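Local coordinates for protein esterase D (Lactobacillus rhamnosus, PDB 3DKR) that probably hydrolyses carboxylic esters, as an alpha/beta hydrolase with a predicted serine-histidine-aspartate catalytic triad, at residues Val26-Tyr31 with Val95-Leu100; Thr187-Ala192 with Ala214-His219. All coordinates share one frame; numbering follows the deposited sequence.

Interaction 1 (Val26-Tyr31 with Val95-Leu100); sequences VLLHAY and VFVFGL. With ACT (acetate ion), chain B.
Two central parallel strands of the alpha/beta-hydrolase sheet pair here, Val26 to Leu28 with Val97 to Gly99, each running out toward the active site. Val26 is held at both backbone polar atoms: its N donates to Phe96 O at 2.9 Å, and its O accepts from Phe98 N at 2.9 Å. Leu28 continues the parallel pattern, its N giving to Phe98 O at 2.8 Å and its O receiving Leu100 N, the last bond as the strands end. On the face with Val26, Leu28 and Val97, the two valines stand side by side and point the same way. Val97 CG1, anti to its own backbone N (chi1 -175°), reaches Leu28 CD1 at 4.0 Å; helix 74-89 covers this face through Met88, Ser81 and Val85. Leu27 and Phe98 occupy the other face, where Leu27 CD2 meets Phe98 CD2 at 4.1 Å, and helix 234-246 packs on the phenylalanine. Gly99 lies so near Leu28 O that a CB there would be tight. Beyond strand 94-99 comes the nucleophile elbow: the predicted nucleophile Ser101 follows Leu100 and opens helix 101-113. Leu100 CD1 touches the methyl CB of Ala30 at 4.0 Å, beside an acetate that probably came from the crystallisation liquor. Tyr31 N binds acetate O at 2.8 Å, nearly straight at 165°; Ser101 N, Leu102 N and His226 NE2 also bond to the ion, and Tyr31 N and Leu102 N are placed consistently with oxyanion-hole amides. His29 ND1 donates to Ala30 O, the carbonyl of the next residue, at 2.9 Å, the acceptor lying in the imidazole plane, while its NE2 bonds to Phe57 N.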
loop_
_atom_site.group_PDB
_atom_site.type_symbol
_atom_site.label_atom_id
_atom_site.label_comp_id
_atom_site.label_asym_id
_atom_site.label_seq_id
_atom_site.Cartn_x
_atom_site.Cartn_y
_atom_site.Cartn_z
ATOM N N VAL A 26 -5.667 -0.316 -9.114
ATOM C CA VAL A 26 -5.590 0.659 -8.035
ATOM C C VAL A 26 -4.325 0.372 -7.228
ATOM O O VAL A 26 -4.090 -0.767 -6.813
ATOM C CB VAL A 26 -6.820 0.591 -7.109
ATOM C CG1 VAL A 26 -6.646 1.511 -5.916
ATOM C CG2 VAL A 26 -8.113 0.917 -7.887
ATOM N N LEU A 27 -3.507 1.414 -7.017
ATOM C CA LEU A 27 -2.254 1.290 -6.251
ATOM C C LEU A 27 -2.335 2.191 -5.025
ATOM O O LEU A 27 -2.539 3.396 -5.165
ATOM C CB LEU A 27 -1.036 1.688 -7.091
ATOM C CG LEU A 27 -0.793 0.844 -8.342
ATOM C CD1 LEU A 27 0.385 1.379 -9.171
ATOM C CD2 LEU A 27 -0.555 -0.634 -8.035
ATOM N N LEU A 28 -2.215 1.579 -3.843
ATOM C CA LEU A 28 -2.424 2.257 -2.555
ATOM C C LEU A 28 -1.093 2.415 -1.814
ATOM O O LEU A 28 -0.388 1.442 -1.552
ATOM C CB LEU A 28 -3.439 1.490 -1.709
ATOM C CG LEU A 28 -4.790 1.308 -2.397
ATOM C CD1 LEU A 28 -5.730 0.461 -1.540
ATOM C CD2 LEU A 28 -5.462 2.668 -2.711
ATOM N N HIS A 29 -0.743 3.661 -1.497
ATOM C CA HIS A 29 0.628 3.979 -1.101
ATOM C C HIS A 29 0.982 3.673 0.366
ATOM O O HIS A 29 0.181 3.096 1.103
ATOM C CB HIS A 29 0.990 5.419 -1.522
ATOM C CG HIS A 29 0.276 6.517 -0.787
ATOM N ND1 HIS A 29 0.600 6.890 0.508
ATOM C CD2 HIS A 29 -0.655 7.405 -1.213
ATOM C CE1 HIS A 29 -0.133 7.937 0.852
ATOM N NE2 HIS A 29 -0.906 8.268 -0.172
ATOM N N ALA A 30 2.202 4.060 0.748
ATOM C CA ALA A 30 2.751 3.780 2.083
ATOM C C ALA A 30 2.412 4.841 3.117
ATOM O O ALA A 30 2.130 5.990 2.783
ATOM C CB ALA A 30 4.256 3.652 1.986
ATOM N N TYR A 31 2.486 4.443 4.386
ATOM C CA TYR A 31 2.387 5.389 5.495
ATOM C C TYR A 31 3.608 6.322 5.432
ATOM O O TYR A 31 4.738 5.862 5.306
ATOM C CB TYR A 31 2.391 4.621 6.797
ATOM C CG TYR A 31 2.172 5.426 8.051
ATOM C CD1 TYR A 31 1.065 6.244 8.194
ATOM C CD2 TYR A 31 3.036 5.289 9.129
ATOM C CE1 TYR A 31 0.850 6.959 9.368
ATOM C CE2 TYR A 31 2.828 5.987 10.306
ATOM C CZ TYR A 31 1.733 6.810 10.427
ATOM O OH TYR A 31 1.517 7.499 11.614
ATOM N N VAL A 95 -10.523 -5.265 -12.547
ATOM C CA VAL A 95 -9.782 -4.356 -11.669
ATOM C C VAL A 95 -8.988 -5.178 -10.659
ATOM O O VAL A 95 -9.508 -6.132 -10.082
ATOM C CB VAL A 95 -10.736 -3.395 -10.955
ATOM C CG1 VAL A 95 -10.028 -2.671 -9.807
ATOM C CG2 VAL A 95 -11.319 -2.388 -11.954
ATOM N N PHE A 96 -7.734 -4.773 -10.471
ATOM C CA PHE A 96 -6.829 -5.321 -9.470
ATOM C C PHE A 96 -6.496 -4.205 -8.475
ATOM O O PHE A 96 -6.470 -3.044 -8.847
ATOM C CB PHE A 96 -5.544 -5.793 -10.125
ATOM C CG PHE A 96 -5.724 -6.951 -11.073
ATOM C CD1 PHE A 96 -5.372 -8.234 -10.686
ATOM C CD2 PHE A 96 -6.265 -6.764 -12.335
ATOM C CE1 PHE A 96 -5.546 -9.311 -11.560
ATOM C CE2 PHE A 96 -6.443 -7.848 -13.207
ATOM C CZ PHE A 96 -6.081 -9.109 -12.804
ATOM N N VAL A 97 -6.245 -4.568 -7.227
ATOM C CA VAL A 97 -5.908 -3.589 -6.184
ATOM C C VAL A 97 -4.715 -4.082 -5.389
ATOM O O VAL A 97 -4.747 -5.193 -4.854
ATOM C CB VAL A 97 -7.094 -3.394 -5.241
ATOM C CG1 VAL A 97 -6.793 -2.292 -4.218
ATOM C CG2 VAL A 97 -8.370 -3.118 -6.073
ATOM N N PHE A 98 -3.680 -3.238 -5.298
ATOM C CA PHE A 98 -2.449 -3.568 -4.568
ATOM C C PHE A 98 -2.039 -2.393 -3.702
ATOM O O PHE A 98 -2.376 -1.259 -4.002
ATOM C CB PHE A 98 -1.277 -3.841 -5.521
ATOM C CG PHE A 98 -1.554 -4.883 -6.569
ATOM C CD1 PHE A 98 -1.395 -6.236 -6.282
ATOM C CD2 PHE A 98 -1.887 -4.509 -7.863
ATOM C CE1 PHE A 98 -1.621 -7.196 -7.250
ATOM C CE2 PHE A 98 -2.141 -5.466 -8.827
ATOM C CZ PHE A 98 -1.980 -6.804 -8.522
ATOM N N GLY A 99 -1.250 -2.671 -2.674
ATOM C CA GLY A 99 -0.692 -1.605 -1.851
ATOM C C GLY A 99 0.578 -1.988 -1.143
ATOM O O GLY A 99 0.967 -3.158 -1.133
ATOM N N LEU A 100 1.241 -0.976 -0.572
ATOM C CA LEU A 100 2.419 -1.181 0.286
ATOM C C LEU A 100 1.943 -1.601 1.687
ATOM O O LEU A 100 0.894 -2.247 1.784
ATOM C CB LEU A 100 3.331 0.056 0.274
ATOM C CG LEU A 100 4.215 0.066 -0.981
ATOM C CD1 LEU A 100 4.663 1.489 -1.359
ATOM C CD2 LEU A 100 5.420 -0.852 -0.793
HETATM C C ACT B . 4.287 1.420 4.371
HETATM O O ACT B . 3.063 1.714 4.524
HETATM O OXT ACT B . 4.619 0.636 3.437
HETATM C CH3 ACT B . 5.348 1.995 5.270
#

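Interaction 2 (Thr187-Ala192 with Ala214-His219); sequences TFIGQA and ARVDFH
Thr187 to Gly190 pairs in parallel with Val216 to His219 as the two strands of a beta-alpha-beta unit whose connecting helix is 202-209; strand 216-221 is the outermost strand at this side of the sheet. Five backbone hydrogen bonds join them, from Thr187 N to Arg215 O at one end to Gln191 N with His219 O, 3.1 Å, at the other; the shortest is His219 N to Ile189 O, 2.7 Å. Apolar contacts gather on the face toward helix 202-209, where the two branches of Ile189 divide the work: CD1 reaches Val216 CG1 at 3.7 Å and CG2 lies against Phe218 CD1 at 3.9 Å. Aromatic and polar groups mix on the other face. With CG anti to the backbone N (chi1 -178°), Phe188 lays one ring face over Asp217 O and brings CE1 to 3.4 Å from His219 CD2. The two rings are near parallel, 21° apart, but slid so far that they barely overlap; Phe188 also meets Phe244 of helix 234-246 edge-to-face. A serine in place of Phe188 would probably leave the His219 ring without this neighbour and open a gap beside Phe244. His219 NE2 makes a weak, bent bond to Asp217 OD1, 2.8 Å at 123°.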
loop_
_atom_site.group_PDB
_atom_site.type_symbol
_atom_site.label_atom_id
_atom_site.label_comp_id
_atom_site.label_asym_id
_atom_site.label_seq_id
_atom_site.Cartn_x
_atom_site.Cartn_y
_atom_site.Cartn_z
ATOM N N THR A 187 -4.509 -13.886 -4.777
ATOM C CA THR A 187 -3.804 -12.868 -3.982
ATOM C C THR A 187 -2.305 -12.905 -4.235
ATOM O O THR A 187 -1.678 -13.966 -4.216
ATOM C CB THR A 187 -4.080 -13.067 -2.496
ATOM O OG1 THR A 187 -5.491 -13.063 -2.273
ATOM C CG2 THR A 187 -3.417 -11.972 -1.653
ATOM N N PHE A 188 -1.746 -11.718 -4.450
ATOM C CA PHE A 188 -0.322 -11.507 -4.663
ATOM C C PHE A 188 0.307 -11.039 -3.364
ATOM O O PHE A 188 -0.225 -10.160 -2.689
ATOM C CB PHE A 188 -0.108 -10.435 -5.742
ATOM C CG PHE A 188 1.329 -10.187 -6.074
ATOM C CD1 PHE A 188 1.954 -10.900 -7.092
ATOM C CD2 PHE A 188 2.084 -9.279 -5.348
ATOM C CE1 PHE A 188 3.299 -10.689 -7.397
ATOM C CE2 PHE A 188 3.418 -9.059 -5.656
ATOM C CZ PHE A 188 4.032 -9.781 -6.673
ATOM N N ILE A 189 1.451 -11.624 -3.025
ATOM C CA ILE A 189 2.222 -11.188 -1.851
ATOM C C ILE A 189 3.674 -10.976 -2.224
ATOM O O ILE A 189 4.353 -11.916 -2.649
ATOM C CB ILE A 189 2.160 -12.197 -0.690
ATOM C CG1 ILE A 189 0.712 -12.432 -0.265
ATOM C CG2 ILE A 189 3.021 -11.682 0.481
ATOM C CD1 ILE A 189 0.506 -13.518 0.822
ATOM N N GLY A 190 4.143 -9.735 -2.105
ATOM C CA GLY A 190 5.544 -9.416 -2.268
ATOM C C GLY A 190 6.100 -8.829 -0.988
ATOM O O GLY A 190 5.427 -8.046 -0.315
ATOM N N GLN A 191 7.328 -9.205 -0.640
ATOM C CA GLN A 191 7.937 -8.769 0.610
ATOM C C GLN A 191 9.447 -8.603 0.453
ATOM O O GLN A 191 10.126 -9.518 -0.011
ATOM C CB GLN A 191 7.650 -9.797 1.696
ATOM C CG GLN A 191 8.301 -9.512 3.032
ATOM C CD GLN A 191 7.912 -8.180 3.596
ATOM O OE1 GLN A 191 6.729 -7.931 3.849
ATOM N NE2 GLN A 191 8.907 -7.327 3.852
ATOM N N ALA A 192 9.948 -7.447 0.865
ATOM C CA ALA A 192 11.383 -7.165 0.905
ATOM C C ALA A 192 12.088 -8.088 1.906
ATOM O O ALA A 192 11.599 -8.280 3.019
ATOM C CB ALA A 192 11.617 -5.701 1.283
ATOM N N ALA A 214 -8.310 -18.342 -4.143
ATOM C CA ALA A 214 -8.133 -19.230 -5.315
ATOM C C ALA A 214 -6.678 -19.657 -5.529
ATOM O O ALA A 214 -6.401 -20.806 -5.918
ATOM C CB ALA A 214 -8.657 -18.567 -6.571
ATOM N N ARG A 215 -5.758 -18.718 -5.322
ATOM C CA ARG A 215 -4.328 -18.969 -5.322
ATOM C C ARG A 215 -3.628 -17.855 -4.556
ATOM O O ARG A 215 -4.195 -16.772 -4.367
ATOM C CB ARG A 215 -3.759 -19.062 -6.740
ATOM C CG ARG A 215 -3.705 -17.757 -7.543
ATOM C CD ARG A 215 -2.794 -17.874 -8.805
ATOM N NE ARG A 215 -2.696 -16.607 -9.562
ATOM C CZ ARG A 215 -3.674 -16.105 -10.314
ATOM N NH1 ARG A 215 -4.832 -16.743 -10.429
ATOM N NH2 ARG A 215 -3.503 -14.951 -10.955
ATOM N N VAL A 216 -2.416 -18.150 -4.089
ATOM C CA VAL A 216 -1.554 -17.149 -3.471
ATOM C C VAL A 216 -0.202 -17.124 -4.179
ATOM O O VAL A 216 0.560 -18.096 -4.134
ATOM C CB VAL A 216 -1.364 -17.403 -1.963
ATOM C CG1 VAL A 216 -0.481 -16.323 -1.364
ATOM C CG2 VAL A 216 -2.719 -17.439 -1.273
ATOM N N ASP A 217 0.101 -16.009 -4.837
ATOM C CA ASP A 217 1.332 -15.868 -5.607
ATOM C C ASP A 217 2.354 -15.109 -4.764
ATOM O O ASP A 217 2.253 -13.892 -4.606
ATOM C CB ASP A 217 1.032 -15.117 -6.908
ATOM C CG ASP A 217 2.226 -15.041 -7.844
ATOM O OD1 ASP A 217 3.195 -15.820 -7.708
ATOM O OD2 ASP A 217 2.175 -14.193 -8.762
ATOM N N PHE A 218 3.335 -15.835 -4.226
ATOM C CA PHE A 218 4.229 -15.317 -3.183
ATOM C C PHE A 218 5.636 -15.037 -3.708
ATOM O O PHE A 218 6.276 -15.916 -4.311
ATOM C CB PHE A 218 4.291 -16.330 -2.033
ATOM C CG PHE A 218 5.054 -15.848 -0.806
ATOM C CD1 PHE A 218 4.363 -15.334 0.281
ATOM C CD2 PHE A 218 6.433 -15.947 -0.720
ATOM C CE1 PHE A 218 5.033 -14.910 1.407
ATOM C CE2 PHE A 218 7.122 -15.509 0.411
ATOM C CZ PHE A 218 6.414 -14.990 1.480
ATOM N N HIS A 219 6.137 -13.834 -3.439
ATOM C CA HIS A 219 7.450 -13.407 -3.919
ATOM C C HIS A 219 8.262 -12.717 -2.842
ATOM O O HIS A 219 7.764 -11.809 -2.178
ATOM C CB HIS A 219 7.290 -12.481 -5.110
ATOM C CG HIS A 219 6.665 -13.154 -6.278
ATOM N ND1 HIS A 219 7.408 -13.854 -7.206
ATOM C CD2 HIS A 219 5.370 -13.283 -6.650
ATOM C CE1 HIS A 219 6.593 -14.371 -8.108
ATOM N NE2 HIS A 219 5.354 -14.037 -7.797
#

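In the fold
Both contacts are parallel pairings within one sheet, but they differ in depth. Interaction 1 lies near the centre of the chain and is wholly buried; interaction 2, about 14 Å from it between centres, takes in an edge strand, 216-221, and is only partly buried. The side-chain chemistry follows: mostly aliphatic and aromatic between the strands in 26-31 with 95-100, with an aspartate and a histidine admitted in 187-192 with 214-219. Helix 234-246 packs against both, and Phe98 CE1 of the first touches Phe188 CB of the second at 3.9 Å. Each also borders the predicted triad, the first through Leu100 beside Ser101, the second through Gln191, whose amide bonds to Asp195 and Ser125.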